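Local atomic coordinates of tRNA-splicing endonuclease (Sulfolobus tokodaii, PDB entry 2CV8), a protein that probably removes introns from precursor tRNA by cutting both splice sites, leaving 2',3'-cyclic phosphate and 5'-hydroxyl ends. Residues Glu52-Val57 with Arg75-Gly80; Ile2-Lys7 with Leu11-Glu16; Ile33-Ser38 with Gly107-Ala112; Val57-Leu62 with Leu97-Tyr102. All coordinates share one frame; numbering follows the deposited sequence.

Contact 1 of 4, residues Glu52-Val57 with Arg75-Gly80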
loop_
_atom_site.group_PDB
_atom_site.type_symbol
_atom_site.label_atom_id
_atom_site.label_comp_id
_atom_site.label_asym_id
_atom_site.label_seq_id
_atom_site.Cartn_x
_atom_site.Cartn_y
_atom_site.Cartn_z
ATOM N N GLU B 52 20.011 14.521 3.691
ATOM C CA GLU B 52 21.052 14.622 2.678
ATOM C C GLU B 52 22.427 14.854 3.322
ATOM O O GLU B 52 23.418 14.200 2.974
ATOM C CB GLU B 52 20.757 15.779 1.727
ATOM C CG GLU B 52 19.530 15.586 0.888
ATOM C CD GLU B 52 19.374 16.674 -0.142
ATOM O OE1 GLU B 52 19.210 17.846 0.253
ATOM O OE2 GLU B 52 19.420 16.359 -1.348
ATOM N N GLY B 53 22.482 15.801 4.254
ATOM C CA GLY B 53 23.733 16.101 4.921
ATOM C C GLY B 53 24.341 14.911 5.646
ATOM O O GLY B 53 25.545 14.660 5.551
ATOM N N VAL B 54 23.509 14.183 6.383
ATOM C CA VAL B 54 23.976 13.026 7.122
ATOM C C VAL B 54 24.519 11.991 6.136
ATOM O O VAL B 54 25.533 11.345 6.401
ATOM C CB VAL B 54 22.827 12.417 7.998
ATOM C CG1 VAL B 54 23.278 11.110 8.650
ATOM C CG2 VAL B 54 22.429 13.409 9.087
ATOM N N TYR B 55 23.855 11.844 4.992
ATOM C CA TYR B 55 24.309 10.890 3.984
ATOM C C TYR B 55 25.687 11.289 3.461
ATOM O O TYR B 55 26.627 10.484 3.492
ATOM C CB TYR B 55 23.331 10.820 2.808
ATOM C CG TYR B 55 23.744 9.805 1.761
ATOM C CD1 TYR B 55 23.882 8.459 2.094
ATOM C CD2 TYR B 55 24.040 10.193 0.454
ATOM C CE1 TYR B 55 24.308 7.523 1.159
ATOM C CE2 TYR B 55 24.471 9.262 -0.493
ATOM C CZ TYR B 55 24.602 7.927 -0.126
ATOM O OH TYR B 55 25.033 6.992 -1.029
ATOM N N LEU B 56 25.798 12.533 2.984
ATOM C CA LEU B 56 27.055 13.045 2.451
ATOM C C LEU B 56 28.205 12.960 3.453
ATOM O O LEU B 56 29.345 12.647 3.083
ATOM C CB LEU B 56 26.879 14.488 1.981
ATOM C CG LEU B 56 25.950 14.637 0.772
ATOM C CD1 LEU B 56 25.846 16.110 0.383
ATOM C CD2 LEU B 56 26.480 13.804 -0.395
ATOM N N VAL B 57 27.919 13.246 4.716
ATOM C CA VAL B 57 28.951 13.155 5.732
ATOM C C VAL B 57 29.441 11.709 5.782
ATOM O O VAL B 57 30.640 11.443 5.704
ATOM C CB VAL B 57 28.414 13.547 7.117
ATOM C CG1 VAL B 57 29.345 13.019 8.198
ATOM C CG2 VAL B 57 28.278 15.067 7.212
ATOM N N ARG B 75 26.705 12.276 15.745
ATOM C CA ARG B 75 26.021 13.451 16.278
ATOM C C ARG B 75 24.952 13.987 15.336
ATOM O O ARG B 75 23.848 14.323 15.768
ATOM C CB ARG B 75 27.038 14.552 16.610
ATOM C CG ARG B 75 27.572 14.488 18.041
ATOM C CD ARG B 75 26.579 15.101 19.023
ATOM N NE ARG B 75 26.481 16.547 18.838
ATOM C CZ ARG B 75 25.543 17.315 19.384
ATOM N NH1 ARG B 75 24.606 16.782 20.157
ATOM N NH2 ARG B 75 25.538 18.619 19.150
ATOM N N LEU B 76 25.281 14.070 14.053
ATOM C CA LEU B 76 24.330 14.562 13.073
ATOM C C LEU B 76 23.130 13.646 13.009
ATOM O O LEU B 76 21.994 14.108 13.009
ATOM C CB LEU B 76 24.978 14.664 11.697
ATOM C CG LEU B 76 25.529 16.049 11.383
ATOM C CD1 LEU B 76 26.316 16.016 10.085
ATOM C CD2 LEU B 76 24.364 17.025 11.290
ATOM N N TYR B 77 23.378 12.342 12.952
ATOM C CA TYR B 77 22.282 11.384 12.903
ATOM C C TYR B 77 21.370 11.629 14.105
ATOM O O TYR B 77 20.154 11.755 13.968
ATOM C CB TYR B 77 22.808 9.950 12.955
ATOM C CG TYR B 77 21.742 8.909 12.695
ATOM C CD1 TYR B 77 21.442 8.496 11.399
ATOM C CD2 TYR B 77 21.013 8.357 13.746
ATOM C CE1 TYR B 77 20.443 7.559 11.159
ATOM C CE2 TYR B 77 20.009 7.422 13.518
ATOM C CZ TYR B 77 19.728 7.027 12.224
ATOM O OH TYR B 77 18.718 6.116 11.996
ATOM N N GLN B 78 21.967 11.702 15.289
ATOM C CA GLN B 78 21.195 11.933 16.495
ATOM C C GLN B 78 20.368 13.210 16.395
ATOM O O GLN B 78 19.222 13.247 16.850
ATOM C CB GLN B 78 22.109 12.000 17.717
ATOM C CG GLN B 78 21.344 12.281 19.001
ATOM C CD GLN B 78 20.229 11.274 19.262
ATOM O OE1 GLN B 78 19.177 11.626 19.799
ATOM N NE2 GLN B 78 20.461 10.018 18.893
ATOM N N ILE B 79 20.941 14.253 15.804
ATOM C CA ILE B 79 20.215 15.512 15.653
ATOM C C ILE B 79 19.018 15.298 14.741
ATOM O O ILE B 79 17.941 15.841 14.986
ATOM C CB ILE B 79 21.097 16.619 15.052
ATOM C CG1 ILE B 79 22.206 16.979 16.037
ATOM C CG2 ILE B 79 20.258 17.849 14.736
ATOM C CD1 ILE B 79 23.154 18.018 15.512
ATOM N N GLY B 80 19.216 14.502 13.694
ATOM C CA GLY B 80 18.136 14.212 12.773
ATOM C C GLY B 80 16.982 13.568 13.520
ATOM O O GLY B 80 15.819 13.936 13.329
#
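An antiparallel helix pair in the N-terminal domain brings Val54 and Val57 of helix 50-58 against Leu76 and Tyr77 of helix 73-83. Over these short segments the axes approach to 9.6 Å, with 162° between their directions, and Val54 sits level with Leu76. Val54 touches both Leu76 and Tyr77, one with each methyl. CG1 lies anti to the backbone N (chi1 174°), which turns CG2 onto the neighbouring backbone: Val54 CG2 meets Leu76 CB at 3.9 Å as the two side chains pass in opposite senses. Val54 CG1, in turn, reaches the rim of the Tyr77 ring close to its plane, 4.2 Å from Tyr77 CD1. One turn on, Val57 CG2 touches Leu76 CD1 at 3.6 Å. Strand 63-66 lies against the same cluster, its Ile64 touching both Val57 and Leu76, while Tyr91 of helix 87-99 packs on Val54 and Phe87 makes an edge-to-face pair with Tyr77. No hydrogen bond crosses between the two segments. The side chains meet carbon against carbon, aliphatic apart from the edge of the Tyr77 ring. With no polar bond across the pair, its cohesion probably comes mainly from burying apolar surface.

Contact 2 of 4, residues Ile2-Lys7 with Leu11-Glu16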
loop_
_atom_site.group_PDB
_atom_site.type_symbol
_atom_site.label_atom_id
_atom_site.label_comp_id
_atom_site.label_asym_id
_atom_site.label_seq_id
_atom_site.Cartn_x
_atom_site.Cartn_y
_atom_site.Cartn_z
ATOM N N ILE B 2 32.399 22.069 3.147
ATOM C CA ILE B 2 32.033 22.353 4.524
ATOM C C ILE B 2 30.647 22.987 4.546
ATOM O O ILE B 2 30.337 23.854 3.733
ATOM C CB ILE B 2 33.065 23.294 5.201
ATOM C CG1 ILE B 2 33.631 22.620 6.453
ATOM C CG2 ILE B 2 32.416 24.631 5.581
ATOM C CD1 ILE B 2 32.602 22.360 7.531
ATOM N N GLY B 3 29.814 22.535 5.474
ATOM C CA GLY B 3 28.466 23.057 5.584
ATOM C C GLY B 3 28.118 23.397 7.015
ATOM O O GLY B 3 28.611 22.777 7.959
ATOM N N GLU B 4 27.262 24.396 7.173
ATOM C CA GLU B 4 26.834 24.847 8.490
ATOM C C GLU B 4 25.480 24.272 8.865
ATOM O O GLU B 4 24.560 24.233 8.052
ATOM C CB GLU B 4 26.746 26.385 8.527
ATOM C CG GLU B 4 27.977 27.103 9.071
ATOM C CD GLU B 4 27.972 27.219 10.588
ATOM O OE1 GLU B 4 28.968 27.725 11.148
ATOM O OE2 GLU B 4 26.975 26.810 11.222
ATOM N N LEU B 5 25.370 23.812 10.101
ATOM C CA LEU B 5 24.105 23.302 10.582
ATOM C C LEU B 5 23.375 24.517 11.115
ATOM O O LEU B 5 23.917 25.276 11.915
ATOM C CB LEU B 5 24.300 22.298 11.714
ATOM C CG LEU B 5 23.014 21.913 12.454
ATOM C CD1 LEU B 5 22.002 21.332 11.473
ATOM C CD2 LEU B 5 23.339 20.911 13.562
ATOM N N VAL B 6 22.150 24.707 10.655
ATOM C CA VAL B 6 21.340 25.822 11.096
ATOM C C VAL B 6 19.929 25.278 11.305
ATOM O O VAL B 6 19.119 25.228 10.377
ATOM C CB VAL B 6 21.379 26.984 10.048
ATOM C CG1 VAL B 6 21.244 26.432 8.644
ATOM C CG2 VAL B 6 20.282 27.994 10.331
ATOM N N LYS B 7 19.663 24.847 12.536
ATOM C CA LYS B 7 18.368 24.286 12.918
ATOM C C LYS B 7 18.246 22.832 12.474
ATOM O O LYS B 7 18.952 21.951 12.973
ATOM C CB LYS B 7 17.232 25.097 12.296
ATOM C CG LYS B 7 17.223 26.554 12.681
ATOM C CD LYS B 7 16.385 27.343 11.706
ATOM C CE LYS B 7 16.037 28.701 12.262
ATOM N NZ LYS B 7 15.222 28.599 13.502
ATOM N N LEU B 11 23.393 24.573 5.643
ATOM C CA LEU B 11 23.694 25.633 4.698
ATOM C C LEU B 11 25.055 25.481 4.025
ATOM O O LEU B 11 26.056 25.201 4.685
ATOM C CB LEU B 11 23.637 26.969 5.447
ATOM C CG LEU B 11 23.742 28.296 4.703
ATOM C CD1 LEU B 11 22.491 28.516 3.859
ATOM C CD2 LEU B 11 23.904 29.416 5.718
ATOM N N ILE B 12 25.089 25.650 2.707
ATOM C CA ILE B 12 26.345 25.592 1.959
ATOM C C ILE B 12 26.523 27.013 1.423
ATOM O O ILE B 12 25.935 27.370 0.394
ATOM C CB ILE B 12 26.277 24.615 0.756
ATOM C CG1 ILE B 12 26.018 23.185 1.240
ATOM C CG2 ILE B 12 27.590 24.680 -0.041
ATOM C CD1 ILE B 12 27.183 22.558 1.971
ATOM N N LYS B 13 27.329 27.814 2.123
ATOM C CA LYS B 13 27.564 29.214 1.755
ATOM C C LYS B 13 28.468 29.461 0.551
ATOM O O LYS B 13 28.272 30.426 -0.178
ATOM C CB LYS B 13 28.092 29.980 2.971
ATOM C CG LYS B 13 29.302 29.342 3.633
ATOM C CD LYS B 13 29.465 29.827 5.069
ATOM C CE LYS B 13 28.271 29.404 5.931
ATOM N NZ LYS B 13 28.432 29.746 7.379
ATOM N N ASN B 14 29.456 28.600 0.338
ATOM C CA ASN B 14 30.362 28.753 -0.800
ATOM C C ASN B 14 29.697 28.253 -2.086
ATOM O O ASN B 14 29.296 27.093 -2.165
ATOM C CB ASN B 14 31.657 27.970 -0.544
ATOM C CG ASN B 14 32.556 27.910 -1.763
ATOM O OD1 ASN B 14 32.170 27.392 -2.810
ATOM N ND2 ASN B 14 33.766 28.440 -1.633
ATOM N N ILE B 15 29.593 29.115 -3.095
ATOM C CA ILE B 15 28.968 28.730 -4.366
ATOM C C ILE B 15 29.701 27.642 -5.162
ATOM O O ILE B 15 29.062 26.837 -5.843
ATOM C CB ILE B 15 28.740 29.959 -5.286
ATOM C CG1 ILE B 15 27.648 30.848 -4.695
ATOM C CG2 ILE B 15 28.318 29.506 -6.677
ATOM C CD1 ILE B 15 27.188 31.932 -5.624
ATOM N N GLU B 16 31.027 27.614 -5.099
ATOM C CA GLU B 16 31.771 26.576 -5.805
ATOM C C GLU B 16 31.402 25.246 -5.153
ATOM O O GLU B 16 30.980 24.301 -5.829
ATOM C CB GLU B 16 33.281 26.791 -5.679
ATOM C CG GLU B 16 33.814 28.000 -6.420
ATOM C CD GLU B 16 35.318 28.128 -6.298
ATOM O OE1 GLU B 16 36.029 27.196 -6.733
ATOM O OE2 GLU B 16 35.790 29.156 -5.765
#
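Leu11 N donates to Glu4 O over 2.7 Å, the shorter of the two backbone bonds between Glu4 and Leu11 in the N-terminal beta hairpin of strands 2-6 and 9-12. Its partner runs the other way, from Glu4 N to Leu11 O at 2.9 Å, and the N-H points a little more directly at its acceptor (163° against 155°). Together they make Glu4 and Leu11 an antiparallel hydrogen-bonded pair. The hairpin is central to a mixed sheet: Gly3 and Leu5 bond onward to strand 63-66, and Ile12 bonds to Leu46.

Glu4 and Leu11 start out on one face, but the Glu4 chain bends at chi2 and its carboxylate leads away. Lys13 arches back over that chain, its own bend falling at chi3, with the ammonium lying beside the Glu4 methylenes. Glu4 OE1 and Lys13 NZ remain 4.3 Å apart, too far for a salt bridge, although their opposite charges probably still attract. On the turn side of the pair, Val6 has CG1 between its backbone N and carbonyl carbon (chi1 43°), from where Val6 CG1 meets Leu11 CB at 4.0 Å. Ile12 leaves the other face of the strand, but its tip comes back toward strand 2-6: Ile12 CD1 rests 3.8 Å from Ile2 O and 3.9 Å from Gly3 CA.

Contact 3 of 4, residues Ile33-Ser38 with Gly107-Ala112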
loop_
_atom_site.group_PDB
_atom_site.type_symbol
_atom_site.label_atom_id
_atom_site.label_comp_id
_atom_site.label_asym_id
_atom_site.label_seq_id
_atom_site.Cartn_x
_atom_site.Cartn_y
_atom_site.Cartn_z
ATOM N N ILE B 33 15.654 29.392 -6.326
ATOM C CA ILE B 33 15.351 28.614 -7.530
ATOM C C ILE B 33 14.609 27.374 -7.049
ATOM O O ILE B 33 14.759 26.968 -5.895
ATOM C CB ILE B 33 16.610 28.098 -8.235
ATOM C CG1 ILE B 33 17.741 29.110 -8.133
ATOM C CG2 ILE B 33 16.293 27.814 -9.699
ATOM C CD1 ILE B 33 19.009 28.643 -8.825
ATOM N N SER B 34 13.820 26.763 -7.921
ATOM C CA SER B 34 13.103 25.561 -7.527
ATOM C C SER B 34 13.985 24.348 -7.803
ATOM O O SER B 34 14.391 23.629 -6.888
ATOM C CB SER B 34 11.793 25.452 -8.300
ATOM O OG SER B 34 10.946 26.539 -7.984
ATOM N N LYS B 35 14.287 24.127 -9.072
ATOM C CA LYS B 35 15.130 23.011 -9.447
ATOM C C LYS B 35 15.938 23.341 -10.694
ATOM O O LYS B 35 15.419 23.351 -11.811
ATOM C CB LYS B 35 14.288 21.746 -9.657
ATOM C CG LYS B 35 13.990 20.994 -8.360
ATOM C CD LYS B 35 13.196 19.717 -8.604
ATOM C CE LYS B 35 13.198 18.816 -7.368
ATOM N NZ LYS B 35 12.654 19.470 -6.141
ATOM N N PRO B 36 17.234 23.631 -10.503
ATOM C CA PRO B 36 18.214 23.976 -11.538
ATOM C C PRO B 36 18.440 22.852 -12.551
ATOM O O PRO B 36 18.654 21.694 -12.167
ATOM C CB PRO B 36 19.484 24.243 -10.736
ATOM C CG PRO B 36 18.980 24.624 -9.389
ATOM C CD PRO B 36 17.852 23.686 -9.166
ATOM N N LYS B 37 18.400 23.190 -13.837
ATOM C CA LYS B 37 18.648 22.194 -14.874
ATOM C C LYS B 37 20.064 21.674 -14.620
ATOM O O LYS B 37 20.288 20.468 -14.512
ATOM C CB LYS B 37 18.572 22.833 -16.264
ATOM C CG LYS B 37 17.225 23.458 -16.600
ATOM C CD LYS B 37 17.390 24.832 -17.246
ATOM C CE LYS B 37 18.254 24.781 -18.499
ATOM N NZ LYS B 37 17.623 23.996 -19.596
ATOM N N SER B 38 21.012 22.602 -14.514
ATOM C CA SER B 38 22.411 22.267 -14.253
ATOM C C SER B 38 22.924 23.054 -13.051
ATOM O O SER B 38 22.303 24.037 -12.634
ATOM C CB SER B 38 23.275 22.593 -15.468
ATOM O OG SER B 38 23.126 23.951 -15.845
ATOM N N GLY B 107 9.812 14.304 -2.322
ATOM C CA GLY B 107 8.640 13.893 -3.072
ATOM C C GLY B 107 7.379 14.550 -2.542
ATOM O O GLY B 107 6.269 14.137 -2.884
ATOM N N ILE B 108 7.543 15.582 -1.715
ATOM C CA ILE B 108 6.408 16.274 -1.122
ATOM C C ILE B 108 5.466 16.947 -2.131
ATOM O O ILE B 108 4.243 16.880 -1.974
ATOM C CB ILE B 108 6.892 17.292 -0.074
ATOM C CG1 ILE B 108 7.674 16.550 1.008
ATOM C CG2 ILE B 108 5.703 18.002 0.568
ATOM C CD1 ILE B 108 8.183 17.434 2.106
ATOM N N LYS B 109 6.023 17.585 -3.160
ATOM C CA LYS B 109 5.198 18.226 -4.189
ATOM C C LYS B 109 4.175 17.210 -4.685
ATOM O O LYS B 109 3.061 17.559 -5.059
ATOM C CB LYS B 109 6.046 18.658 -5.393
ATOM C CG LYS B 109 7.183 19.627 -5.099
ATOM C CD LYS B 109 8.086 19.786 -6.322
ATOM C CE LYS B 109 9.325 20.618 -5.997
ATOM N NZ LYS B 109 10.329 20.605 -7.105
ATOM N N TYR B 110 4.572 15.943 -4.680
ATOM C CA TYR B 110 3.714 14.873 -5.161
ATOM C C TYR B 110 2.995 14.135 -4.049
ATOM O O TYR B 110 2.289 13.163 -4.306
ATOM C CB TYR B 110 4.536 13.880 -5.985
ATOM C CG TYR B 110 5.439 14.545 -6.995
ATOM C CD1 TYR B 110 6.721 14.973 -6.644
ATOM C CD2 TYR B 110 5.005 14.767 -8.299
ATOM C CE1 TYR B 110 7.551 15.607 -7.573
ATOM C CE2 TYR B 110 5.822 15.400 -9.235
ATOM C CZ TYR B 110 7.091 15.815 -8.867
ATOM O OH TYR B 110 7.891 16.435 -9.796
ATOM N N GLY B 111 3.168 14.590 -2.814
ATOM C CA GLY B 111 2.501 13.934 -1.702
ATOM C C GLY B 111 3.132 12.602 -1.342
ATOM O O GLY B 111 2.445 11.597 -1.156
ATOM N N ALA B 112 4.454 12.600 -1.253
ATOM C CA ALA B 112 5.214 11.411 -0.906
ATOM C C ALA B 112 6.509 11.883 -0.262
ATOM O O ALA B 112 6.796 13.081 -0.246
ATOM C CB ALA B 112 5.515 10.600 -2.151
#
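Lys35 and Lys109 extend from two irregular loops, one in the N-terminal domain and one in the catalytic domain, and meet at their ammonium groups. The path of Lys35 can be traced atom by atom. Its CB leaves the backbone in the direction of the loop 107-112 but is still 4.8 Å from Lys109 NZ. Lys35 CG comes to 3.9 Å from Lys109 NZ. The chain then runs nearly straight through CD and CE, both of which have the same nitrogen as their nearest neighbour across the contact, each 3.4 Å from Lys109 NZ. At the last bond the chain turns (chi4 58°), and this final kink carries the Lys35 amine round to the end of the other side chain, the two meeting tip to tip. The model places Lys35 NZ 2.8 Å from Lys109 NZ. Both groups are donors, so no hydrogen bond joins them, and at this resolution the exact separation deserves little weight.

Lys109 is the straighter partner, extended beyond CG, and the two side chains together bridge CA atoms 12.2 Å apart. Next to Lys35 in the chain, Pro36 O accepts a hydrogen bond from Tyr22 OH, and Tyr110, next to Lys109, lies against Lys156.

The location gives the pair its interest. The Lys35 side chain is about 6 Å from that of Tyr117, and the Lys109 side chain about 8 Å from that of Lys156, both predicted active-site residues. Two lysines converging there are consistent with the basic border of an RNA-cleaving site that handles backbone phosphates.

Contact 4 of 4, residues Val57-Leu62 with Leu97-Tyr102; sequences VKKGKL and LREKGY
Lys59 and Glu99 approach from the C-terminal ends of two helices, 50-58 and 87-99, and join across a gap that only long side chains can span: their CA atoms are 9.8 Å apart. The lysine is folded, with bends at chi2 and chi3 (-52° and -58°); beyond these bends the last bond is extended and carries the amine outward. The glutamate has CG anti to its backbone N (chi1 -154°) and bends at chi2, which swings its carboxylate round to the lysine. The two chains thus meet at a slant, the ammonium in front of both carboxylate oxygens. Lys59 NZ is 3.0 Å from Glu99 OE1 and 3.4 Å from Glu99 OE2. This makes a forked salt bridge, although both its hydrogen bonds are weak in geometry.

The carboxylate has a stronger partner in Tyr55, whose OH hydrogen-bonds to Glu99 OE2 from helix 50-58. One oxygen is therefore shared between a hydroxyl and an ammonium, and this double hold should limit rotation of the group. Next in the chain, Lys100 forms a salt bridge to the C-terminal carboxylate of Met180 of the second subunit.

Each helix closes in the same way just past the ion pair. Gly60 N bonds to Val57 O at 2.7 Å; in the other segment Gly101 N bonds to Arg98 O at 2.9 Å and Tyr102 N to Leu97 O at 3.2 Å. Both glycines have positive phi, and both helix ends are Schellman motifs, here linked across the domain boundary by a surface salt bridge.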
loop_
_atom_site.group_PDB
_atom_site.type_symbol
_atom_site.label_atom_id
_atom_site.label_comp_id
_atom_site.label_asym_id
_atom_site.label_seq_id
_atom_site.Cartn_x
_atom_site.Cartn_y
_atom_site.Cartn_z
ATOM N N VAL B 57 27.919 13.246 4.716
ATOM C CA VAL B 57 28.951 13.155 5.732
ATOM C C VAL B 57 29.441 11.709 5.782
ATOM O O VAL B 57 30.640 11.443 5.704
ATOM C CB VAL B 57 28.414 13.547 7.117
ATOM C CG1 VAL B 57 29.345 13.019 8.198
ATOM C CG2 VAL B 57 28.278 15.067 7.212
ATOM N N LYS B 58 28.501 10.778 5.906
ATOM C CA LYS B 58 28.825 9.362 5.963
ATOM C C LYS B 58 29.606 8.940 4.723
ATOM O O LYS B 58 30.426 8.026 4.782
ATOM C CB LYS B 58 27.542 8.539 6.066
ATOM C CG LYS B 58 27.743 7.036 6.125
ATOM C CD LYS B 58 26.448 6.330 5.747
ATOM C CE LYS B 58 26.598 4.815 5.723
ATOM N NZ LYS B 58 26.679 4.230 7.088
ATOM N N LYS B 59 29.358 9.609 3.604
ATOM C CA LYS B 59 30.041 9.277 2.355
ATOM C C LYS B 59 31.404 9.946 2.274
ATOM O O LYS B 59 32.126 9.786 1.279
ATOM C CB LYS B 59 29.203 9.710 1.143
ATOM C CG LYS B 59 27.849 9.031 1.015
ATOM C CD LYS B 59 27.940 7.505 1.084
ATOM C CE LYS B 59 28.840 6.946 0.014
ATOM N NZ LYS B 59 28.775 5.454 0.003
ATOM N N GLY B 60 31.739 10.710 3.313
ATOM C CA GLY B 60 33.016 11.400 3.367
ATOM C C GLY B 60 33.125 12.534 2.371
ATOM O O GLY B 60 34.192 13.123 2.201
ATOM N N LYS B 61 32.021 12.842 1.702
ATOM C CA LYS B 61 32.012 13.917 0.726
ATOM C C LYS B 61 31.663 15.270 1.342
ATOM O O LYS B 61 31.569 16.271 0.637
ATOM C CB LYS B 61 31.015 13.600 -0.391
ATOM C CG LYS B 61 31.555 12.697 -1.492
ATOM C CD LYS B 61 31.609 11.245 -1.083
ATOM C CE LYS B 61 31.946 10.360 -2.282
ATOM N NZ LYS B 61 31.823 8.903 -1.976
ATOM N N LEU B 62 31.497 15.313 2.659
ATOM C CA LEU B 62 31.108 16.557 3.317
ATOM C C LEU B 62 31.379 16.619 4.811
ATOM O O LEU B 62 31.175 15.645 5.540
ATOM C CB LEU B 62 29.621 16.792 3.083
ATOM C CG LEU B 62 28.926 17.927 3.823
ATOM C CD1 LEU B 62 29.467 19.257 3.358
ATOM C CD2 LEU B 62 27.441 17.850 3.547
ATOM N N LEU B 97 18.280 3.727 -1.104
ATOM C CA LEU B 97 18.023 4.062 -2.484
ATOM C C LEU B 97 19.201 4.789 -3.095
ATOM O O LEU B 97 19.583 4.534 -4.240
ATOM C CB LEU B 97 16.764 4.915 -2.594
ATOM C CG LEU B 97 15.456 4.144 -2.391
ATOM C CD1 LEU B 97 14.272 5.035 -2.733
ATOM C CD2 LEU B 97 15.448 2.909 -3.280
ATOM N N ARG B 98 19.786 5.692 -2.326
ATOM C CA ARG B 98 20.918 6.450 -2.819
ATOM C C ARG B 98 22.100 5.497 -3.050
ATOM O O ARG B 98 22.785 5.561 -4.071
ATOM C CB ARG B 98 21.289 7.525 -1.802
ATOM C CG ARG B 98 21.931 8.727 -2.413
ATOM C CD ARG B 98 20.909 9.649 -3.048
ATOM N NE ARG B 98 21.535 10.454 -4.093
ATOM C CZ ARG B 98 21.082 11.624 -4.530
ATOM N NH1 ARG B 98 19.991 12.164 -4.020
ATOM N NH2 ARG B 98 21.724 12.253 -5.492
ATOM N N GLU B 99 22.309 4.593 -2.098
ATOM C CA GLU B 99 23.397 3.629 -2.175
ATOM C C GLU B 99 23.242 2.713 -3.380
ATOM O O GLU B 99 24.225 2.187 -3.901
ATOM C CB GLU B 99 23.451 2.803 -0.889
ATOM C CG GLU B 99 24.832 2.252 -0.580
ATOM C CD GLU B 99 25.858 3.339 -0.299
ATOM O OE1 GLU B 99 27.055 3.015 -0.177
ATOM O OE2 GLU B 99 25.472 4.518 -0.193
ATOM N N LYS B 100 22.003 2.529 -3.820
ATOM C CA LYS B 100 21.713 1.687 -4.976
ATOM C C LYS B 100 21.872 2.448 -6.284
ATOM O O LYS B 100 21.629 1.902 -7.360
ATOM C CB LYS B 100 20.298 1.104 -4.880
ATOM C CG LYS B 100 20.206 -0.057 -3.923
ATOM C CD LYS B 100 18.798 -0.606 -3.782
ATOM C CE LYS B 100 18.764 -1.680 -2.692
ATOM N NZ LYS B 100 17.391 -2.160 -2.403
ATOM N N GLY B 101 22.259 3.713 -6.191
ATOM C CA GLY B 101 22.474 4.489 -7.396
ATOM C C GLY B 101 21.363 5.380 -7.913
ATOM O O GLY B 101 21.548 6.047 -8.927
ATOM N N TYR B 102 20.213 5.393 -7.251
ATOM C CA TYR B 102 19.130 6.258 -7.708
ATOM C C TYR B 102 19.438 7.685 -7.250
ATOM O O TYR B 102 20.243 7.897 -6.342
ATOM C CB TYR B 102 17.780 5.840 -7.107
ATOM C CG TYR B 102 17.293 4.448 -7.446
ATOM C CD1 TYR B 102 17.811 3.327 -6.800
ATOM C CD2 TYR B 102 16.277 4.254 -8.389
ATOM C CE1 TYR B 102 17.325 2.047 -7.077
ATOM C CE2 TYR B 102 15.787 2.977 -8.670
ATOM C CZ TYR B 102 16.311 1.876 -8.010
ATOM O OH TYR B 102 15.819 0.607 -8.268
#

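Overall arrangement
From the N terminus, contact 2 comes first, closing a short hairpin before any of the others opens. Contact 3 then opens at residues 33-38 and does not close until 107-112, and both contact 1 and contact 4 are nested inside its long loop. These two cross: their segments alternate along the chain, and they share Val57 at the end of helix 50-58. That helix is thereby tied to helix 73-83 and to the end of helix 87-99. Contacts 1 and 2 meet where Ile79 packs on Leu5, and Leu62 packs against the hairpin. Contacts 1 and 2 stay within the N-terminal domain, whereas contacts 3 and 4 join it to the catalytic domain.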